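Local structure of hydroquinone dioxygenase large subunit (Pseudomonas sp., 4ZXA) at residues S21-H24 with Y29-F32; D64-A69 with R134-A139. The protein probably forms, with its small partner subunit, an iron(II)-dependent dioxygenase of the hydroquinone pathway that opens the ring of hydroquinone. All blocks are in the same frame, centred on the assembly; numbering follows the deposited sequence.

Contact 1 of 2, residues S21-H24 with Y29-F32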
ATOM      1  N   SER E  21      20.802 -16.778   7.700  1.00 28.16           N
ATOM      2  CA  SER E  21      20.534 -18.201   7.595  1.00 31.64           C
ATOM      3  C   SER E  21      20.892 -18.730   6.207  1.00 33.46           C
ATOM      4  O   SER E  21      21.170 -17.955   5.298  1.00 35.15           O
ATOM      5  CB  SER E  21      19.051 -18.457   7.835  1.00 36.21           C
ATOM      6  OG  SER E  21      18.310 -18.174   6.662  1.00 33.39           O
ATOM      7  N   PRO E  22      20.902 -20.064   6.049  1.00 36.34           N
ATOM      8  CA  PRO E  22      20.961 -20.696   4.729  1.00 35.43           C
ATOM      9  C   PRO E  22      19.745 -20.287   3.912  1.00 39.21           C
ATOM     10  O   PRO E  22      18.676 -20.026   4.490  1.00 33.87           O
ATOM     11  CB  PRO E  22      20.852 -22.194   5.044  1.00 38.95           C
ATOM     12  CG  PRO E  22      21.298 -22.333   6.446  1.00 43.22           C
ATOM     13  CD  PRO E  22      20.952 -21.051   7.146  1.00 46.13           C
ATOM     14  N   PRO E  23      19.897 -20.240   2.579  1.00 32.52           N
ATOM     15  CA  PRO E  23      18.745 -20.009   1.707  1.00 32.06           C
ATOM     16  C   PRO E  23      17.637 -20.965   2.123  1.00 39.42           C
ATOM     17  O   PRO E  23      17.922 -22.120   2.446  1.00 37.68           O
ATOM     18  CB  PRO E  23      19.261 -20.411   0.323  1.00 35.85           C
ATOM     19  CG  PRO E  23      20.750 -20.293   0.411  1.00 36.35           C
ATOM     20  CD  PRO E  23      21.116 -20.601   1.834  1.00 34.62           C
ATOM     21  N   HIS E  24      16.397 -20.493   2.126  1.00 36.42           N
ATOM     22  CA  HIS E  24      15.272 -21.327   2.515  1.00 34.89           C
ATOM     23  C   HIS E  24      14.969 -22.309   1.389  1.00 38.91           C
ATOM     24  O   HIS E  24      15.005 -21.934   0.217  1.00 41.15           O
ATOM     25  CB  HIS E  24      14.066 -20.443   2.815  1.00 36.56           C
ATOM     26  CG  HIS E  24      12.803 -21.198   3.083  1.00 35.09           C
ATOM     27  ND1 HIS E  24      12.069 -21.799   2.084  1.00 32.35           N
ATOM     28  CD2 HIS E  24      12.128 -21.422   4.237  1.00 34.26           C
ATOM     29  CE1 HIS E  24      11.006 -22.380   2.614  1.00 32.71           C
ATOM     30  NE2 HIS E  24      11.015 -22.160   3.918  1.00 32.16           N
ATOM     31  N   TYR E  29      15.290 -17.674  -0.202  1.00 29.24           N
ATOM     32  CA  TYR E  29      15.786 -16.496   0.498  1.00 28.84           C
ATOM     33  C   TYR E  29      16.329 -16.845   1.878  1.00 29.41           C
ATOM     34  O   TYR E  29      15.913 -17.818   2.489  1.00 29.31           O
ATOM     35  CB  TYR E  29      14.686 -15.437   0.656  1.00 27.39           C
ATOM     36  CG  TYR E  29      14.034 -14.953  -0.630  1.00 28.38           C
ATOM     37  CD1 TYR E  29      14.747 -14.205  -1.561  1.00 29.35           C
ATOM     38  CD2 TYR E  29      12.692 -15.210  -0.894  1.00 30.43           C
ATOM     39  CE1 TYR E  29      14.149 -13.749  -2.727  1.00 25.31           C
ATOM     40  CE2 TYR E  29      12.089 -14.756  -2.058  1.00 27.94           C
ATOM     41  CZ  TYR E  29      12.825 -14.028  -2.967  1.00 27.09           C
ATOM     42  OH  TYR E  29      12.234 -13.586  -4.127  1.00 29.71           O
ATOM     43  N   ARG E  30      17.238 -16.014   2.366  1.00 29.16           N
ATOM     44  CA  ARG E  30      17.777 -16.128   3.712  1.00 31.12           C
ATOM     45  C   ARG E  30      16.988 -15.269   4.693  1.00 28.11           C
ATOM     46  O   ARG E  30      16.612 -14.149   4.381  1.00 32.19           O
ATOM     47  CB  ARG E  30      19.222 -15.627   3.728  1.00 33.43           C
ATOM     48  CG  ARG E  30      20.149 -16.255   2.710  1.00 34.96           C
ATOM     49  CD  ARG E  30      21.526 -15.608   2.792  1.00 31.77           C
ATOM     50  NE  ARG E  30      22.482 -16.260   1.906  1.00 35.24           N
ATOM     51  CZ  ARG E  30      23.204 -17.317   2.257  1.00 41.09           C
ATOM     52  NH1 ARG E  30      23.073 -17.832   3.472  1.00 35.42           N
ATOM     53  NH2 ARG E  30      24.058 -17.860   1.400  1.00 42.08           N
ATOM     54  N   SER E  31      16.759 -15.771   5.891  1.00 28.69           N
ATOM     55  CA  SER E  31      16.216 -14.925   6.944  1.00 31.74           C
ATOM     56  C   SER E  31      17.381 -14.238   7.644  1.00 28.63           C
ATOM     57  O   SER E  31      18.509 -14.692   7.549  1.00 28.24           O
ATOM     58  CB  SER E  31      15.402 -15.750   7.946  1.00 31.49           C
ATOM     59  OG  SER E  31      16.203 -16.773   8.517  1.00 36.98           O
ATOM     60  N   PHE E  32      17.113 -13.140   8.340  1.00 32.62           N
ATOM     61  CA  PHE E  32      18.170 -12.404   9.028  1.00 29.66           C
ATOM     62  C   PHE E  32      17.796 -12.112  10.477  1.00 28.83           C
ATOM     63  O   PHE E  32      16.620 -11.972  10.827  1.00 28.09           O
ATOM     64  CB  PHE E  32      18.525 -11.101   8.286  1.00 25.60           C
ATOM     65  CG  PHE E  32      19.214 -11.318   6.963  1.00 27.28           C
ATOM     66  CD1 PHE E  32      18.482 -11.567   5.809  1.00 28.35           C
ATOM     67  CD2 PHE E  32      20.593 -11.284   6.870  1.00 25.43           C
ATOM     68  CE1 PHE E  32      19.117 -11.773   4.586  1.00 25.70           C
ATOM     69  CE2 PHE E  32      21.231 -11.482   5.654  1.00 26.13           C
ATOM     70  CZ  PHE E  32      20.494 -11.726   4.512  1.00 24.69           C
TER
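Ser21 and Ser31 face each other at the mouth of the long connection of the beta hairpin formed by strands 19-20 and 32-34. The backbone pairing of that hairpin carries on here through Ser21 N, which gives a hydrogen bond to Ser31 O. The return bond is not backbone to backbone: Ser31 N donates to Ser21 OG at 3.0 Å. That hydroxyl sits between its own backbone N and carbonyl carbon (chi1 80°), which lets it take the amide and also donate onward, Ser21 OG to Pro22 O being 2.9 Å, from above the carbonyl plane.

Arg30 runs along residues 21-23. Arg30 CB lies 3.4 Å from Ser21 O, and CG and CD pass the same oxygen at similar range. Arg30 NE stays 4.0 Å from Ser21 O, and CZ lies by both that oxygen and Pro23 CD. With the chain extended from CG to NE and a turn at the end, Arg30 NH1 comes back to donate to Ser21 O at 2.6 Å, a bent bond with the oxygen 18° out of the guanidinium plane. One face of the guanidinium is covered by Pro23 CD, offset toward the rim and approached by NH2 as well, while Pro22 CA comes to NH1 obliquely. A leucine in place of Arg30 would probably leave Ser21 O without this donor and Pro23 without the flat group beside it.

Helix 122-136 lies against the backbone of Arg30. Farther into the loop, His24 N donates to Tyr29 O at 2.7 Å, arriving 47° out of the carbonyl plane.

Contact 2 of 2, residues D64-A69 with R134-A139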
ATOM      1  N   ASP E  64       7.836  -5.496  -2.500  1.00 19.62           N
ATOM      2  CA  ASP E  64       8.268  -4.326  -3.253  1.00 25.02           C
ATOM      3  C   ASP E  64       8.268  -3.074  -2.368  1.00 23.47           C
ATOM      4  O   ASP E  64       9.246  -2.341  -2.345  1.00 28.68           O
ATOM      5  CB  ASP E  64       7.473  -4.122  -4.550  1.00 22.75           C
ATOM      6  CG  ASP E  64       5.976  -3.998  -4.319  1.00 31.66           C
ATOM      7  OD1 ASP E  64       5.501  -4.317  -3.204  1.00 23.57           O
ATOM      8  OD2 ASP E  64       5.268  -3.589  -5.277  1.00 38.80           O
ATOM      9  N   ILE E  65       7.193  -2.854  -1.618  1.00 21.30           N
ATOM     10  CA  ILE E  65       7.128  -1.731  -0.683  1.00 22.52           C
ATOM     11  C   ILE E  65       8.306  -1.769   0.292  1.00 25.37           C
ATOM     12  O   ILE E  65       9.005  -0.757   0.484  1.00 20.12           O
ATOM     13  CB  ILE E  65       5.759  -1.689   0.046  1.00 23.41           C
ATOM     14  CG1 ILE E  65       4.652  -1.423  -0.982  1.00 22.64           C
ATOM     15  CG2 ILE E  65       5.730  -0.645   1.133  1.00 13.43           C
ATOM     16  CD1 ILE E  65       3.274  -1.367  -0.391  1.00 20.02           C
ATOM     17  N   PHE E  66       8.548  -2.949   0.863  1.00 21.72           N
ATOM     18  CA  PHE E  66       9.642  -3.138   1.809  1.00 19.04           C
ATOM     19  C   PHE E  66      10.998  -2.808   1.214  1.00 23.73           C
ATOM     20  O   PHE E  66      11.784  -2.087   1.829  1.00 21.05           O
ATOM     21  CB  PHE E  66       9.684  -4.570   2.333  1.00 23.53           C
ATOM     22  CG  PHE E  66      10.673  -4.772   3.437  1.00 17.70           C
ATOM     23  CD1 PHE E  66      11.968  -5.182   3.163  1.00 19.69           C
ATOM     24  CD2 PHE E  66      10.307  -4.550   4.756  1.00 17.53           C
ATOM     25  CE1 PHE E  66      12.896  -5.370   4.193  1.00 21.19           C
ATOM     26  CE2 PHE E  66      11.226  -4.740   5.799  1.00 19.71           C
ATOM     27  CZ  PHE E  66      12.517  -5.153   5.515  1.00 20.00           C
ATOM     28  N   LEU E  67      11.279  -3.348   0.031  1.00 22.69           N
ATOM     29  CA  LEU E  67      12.572  -3.120  -0.614  1.00 22.78           C
ATOM     30  C   LEU E  67      12.807  -1.662  -1.000  1.00 22.39           C
ATOM     31  O   LEU E  67      13.907  -1.150  -0.795  1.00 21.63           O
ATOM     32  CB  LEU E  67      12.766  -4.026  -1.831  1.00 23.37           C
ATOM     33  CG  LEU E  67      12.884  -5.497  -1.439  1.00 28.62           C
ATOM     34  CD1 LEU E  67      12.710  -6.372  -2.658  1.00 22.26           C
ATOM     35  CD2 LEU E  67      14.224  -5.757  -0.734  1.00 23.81           C
ATOM     36  N   ARG E  68      11.798  -0.988  -1.548  1.00 20.13           N
ATOM     37  CA  ARG E  68      11.977   0.420  -1.897  1.00 21.42           C
ATOM     38  C   ARG E  68      12.326   1.211  -0.635  1.00 23.39           C
ATOM     39  O   ARG E  68      13.212   2.086  -0.651  1.00 25.70           O
ATOM     40  CB  ARG E  68      10.724   1.006  -2.551  1.00 25.08           C
ATOM     41  CG  ARG E  68      10.292   0.319  -3.833  1.00 23.65           C
ATOM     42  CD  ARG E  68       9.216   1.124  -4.564  1.00 23.41           C
ATOM     43  NE  ARG E  68       8.551   0.316  -5.583  1.00 28.94           N
ATOM     44  CZ  ARG E  68       7.352  -0.242  -5.435  1.00 29.31           C
ATOM     45  NH1 ARG E  68       6.658  -0.066  -4.312  1.00 26.07           N
ATOM     46  NH2 ARG E  68       6.848  -0.970  -6.421  1.00 28.12           N
ATOM     47  N   ALA E  69      11.648   0.886   0.464  1.00 20.92           N
ATOM     48  CA  ALA E  69      11.857   1.609   1.720  1.00 22.07           C
ATOM     49  C   ALA E  69      13.258   1.395   2.255  1.00 21.84           C
ATOM     50  O   ALA E  69      13.937   2.351   2.604  1.00 22.91           O
ATOM     51  CB  ALA E  69      10.833   1.199   2.762  1.00 20.03           C
ATOM     52  N   ARG E 134      20.631  -7.154  -0.943  1.00 31.50           N
ATOM     53  CA  ARG E 134      21.357  -8.044  -1.836  1.00 29.74           C
ATOM     54  C   ARG E 134      20.587  -9.336  -2.018  1.00 27.47           C
ATOM     55  O   ARG E 134      20.341  -9.771  -3.140  1.00 30.38           O
ATOM     56  CB  ARG E 134      22.759  -8.329  -1.288  1.00 33.62           C
ATOM     57  CG  ARG E 134      23.710  -8.974  -2.290  1.00 41.68           C
ATOM     58  CD  ARG E 134      25.117  -9.152  -1.702  1.00 57.96           C
ATOM     59  NE  ARG E 134      26.058  -9.675  -2.695  1.00 64.63           N
ATOM     60  CZ  ARG E 134      27.081  -8.990  -3.206  1.00 61.14           C
ATOM     61  NH1 ARG E 134      27.333  -7.740  -2.815  1.00 48.36           N
ATOM     62  NH2 ARG E 134      27.867  -9.563  -4.109  1.00 61.11           N
ATOM     63  N   ASP E 135      20.181  -9.942  -0.907  1.00 31.70           N
ATOM     64  CA  ASP E 135      19.536 -11.240  -0.973  1.00 24.07           C
ATOM     65  C   ASP E 135      18.088 -11.197  -1.502  1.00 28.93           C
ATOM     66  O   ASP E 135      17.687 -12.066  -2.272  1.00 26.66           O
ATOM     67  CB  ASP E 135      19.615 -11.945   0.380  1.00 27.70           C
ATOM     68  CG  ASP E 135      19.149 -13.396   0.306  1.00 33.01           C
ATOM     69  OD1 ASP E 135      19.879 -14.226  -0.281  1.00 30.99           O
ATOM     70  OD2 ASP E 135      18.051 -13.706   0.826  1.00 27.90           O
ATOM     71  N   TRP E 136      17.308 -10.190  -1.111  1.00 27.25           N
ATOM     72  CA  TRP E 136      15.883 -10.171  -1.447  1.00 27.93           C
ATOM     73  C   TRP E 136      15.552  -9.462  -2.767  1.00 31.87           C
ATOM     74  O   TRP E 136      14.403  -9.505  -3.243  1.00 27.17           O
ATOM     75  CB  TRP E 136      15.065  -9.557  -0.307  1.00 30.43           C
ATOM     76  CG  TRP E 136      15.169 -10.317   0.979  1.00 31.97           C
ATOM     77  CD1 TRP E 136      15.884 -11.455   1.204  1.00 24.05           C
ATOM     78  CD2 TRP E 136      14.528  -9.996   2.218  1.00 29.43           C
ATOM     79  NE1 TRP E 136      15.731 -11.859   2.501  1.00 25.89           N
ATOM     80  CE2 TRP E 136      14.904 -10.979   3.148  1.00 27.55           C
ATOM     81  CE3 TRP E 136      13.669  -8.970   2.626  1.00 23.97           C
ATOM     82  CZ2 TRP E 136      14.456 -10.970   4.467  1.00 24.80           C
ATOM     83  CZ3 TRP E 136      13.226  -8.961   3.936  1.00 25.81           C
ATOM     84  CH2 TRP E 136      13.617  -9.953   4.839  1.00 23.98           C
ATOM     85  N   THR E 137      16.551  -8.818  -3.360  1.00 21.51           N
ATOM     86  CA  THR E 137      16.334  -8.157  -4.631  1.00 26.39           C
ATOM     87  C   THR E 137      16.758  -9.026  -5.810  1.00 27.82           C
ATOM     88  O   THR E 137      17.940  -9.234  -6.051  1.00 31.78           O
ATOM     89  CB  THR E 137      17.059  -6.812  -4.707  1.00 25.49           C
ATOM     90  OG1 THR E 137      16.724  -6.024  -3.556  1.00 22.20           O
ATOM     91  CG2 THR E 137      16.651  -6.074  -5.976  1.00 28.03           C
ATOM     92  N   ASN E 138      15.770  -9.508  -6.547  1.00 23.81           N
ATOM     93  CA  ASN E 138      15.989 -10.348  -7.703  1.00 27.04           C
ATOM     94  C   ASN E 138      16.414  -9.513  -8.880  1.00 28.65           C
ATOM     95  O   ASN E 138      16.277  -8.296  -8.853  1.00 31.14           O
ATOM     96  CB  ASN E 138      14.700 -11.090  -8.037  1.00 28.62           C
ATOM     97  CG  ASN E 138      14.216 -11.931  -6.886  1.00 28.67           C
ATOM     98  OD1 ASN E 138      15.017 -12.577  -6.202  1.00 30.39           O
ATOM     99  ND2 ASN E 138      12.908 -11.909  -6.638  1.00 29.60           N
ATOM    100  N   ALA E 139      16.910 -10.178  -9.919  1.00 32.09           N
ATOM    101  CA  ALA E 139      17.514  -9.507 -11.073  1.00 31.81           C
ATOM    102  C   ALA E 139      16.478  -8.729 -11.862  1.00 35.29           C
ATOM    103  O   ALA E 139      16.810  -7.977 -12.773  1.00 40.97           O
ATOM    104  CB  ALA E 139      18.191 -10.521 -11.975  1.00 30.14           C
TER
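Two helices of the N-terminal region, 63-75 and 122-136, meet here at the C-terminal end of the second, where Phe66 and Leu67 face Trp136 and Thr137. No hydrogen bond crosses between the segments; the contact is made by side chains and one backbone oxygen. Phe66 places its CG opposite its backbone N (chi1 -172°), bringing Phe66 CE1 to 3.6 Å from Trp136 CZ3. The two six-membered rings are inclined at 43° with centroids 5.7 Å apart, so they form neither a stack nor a T.

Leu67 splits its two methyls over the end of the helix. CD1 rests on the backbone oxygen of Trp136, Leu67 CD1 to Trp136 O being 3.6 Å. The other methyl touches Trp136 CB and lies beside the threonine hydroxyl, Leu67 CD2 to Thr137 OG1 being 3.8 Å. Thr137 is the first residue to leave helical geometry, and its hydroxyl turns back to bond Leu133 O, so the hydroxyl beside the leucine methyls already has a partner. The indole is tied down separately, by NE1 to Arg30 O.

Around this buried seam, strand 45-52 adds Ala46, which touches both Phe66 and Trp136, and Ile48, which touches Phe66. Phe85 meets the Phe66 ring edge-to-face, Phe141 lies against Leu67, and on helix 63-75 the neighbouring Arg68 and Ala69 reach strand 251-257 through Pro253 and Val254.

How the contacts relate
Contact 1 is a surface contact between two parts of one loop folded on each other, its centre about 26 Å from the chain centre, whereas contact 2 is buried, about 14 Å from it, and brings together two helices distant in sequence. Their chemistry follows: backbone groups, hydroxyls and a guanidinium link the first by hydrogen bonds, while the second is van der Waals packing, with no hydrogen bond across. They follow one another along the chain and they touch. Asp135 OD2 probably accepts from Arg30 N at 2.9 Å, and Trp136 NE1 probably donates to Arg30 O at 3.1 Å. The end of helix 122-136 therefore serves both, holding the loop by hydrogen bonds and helix 63-75 by packing.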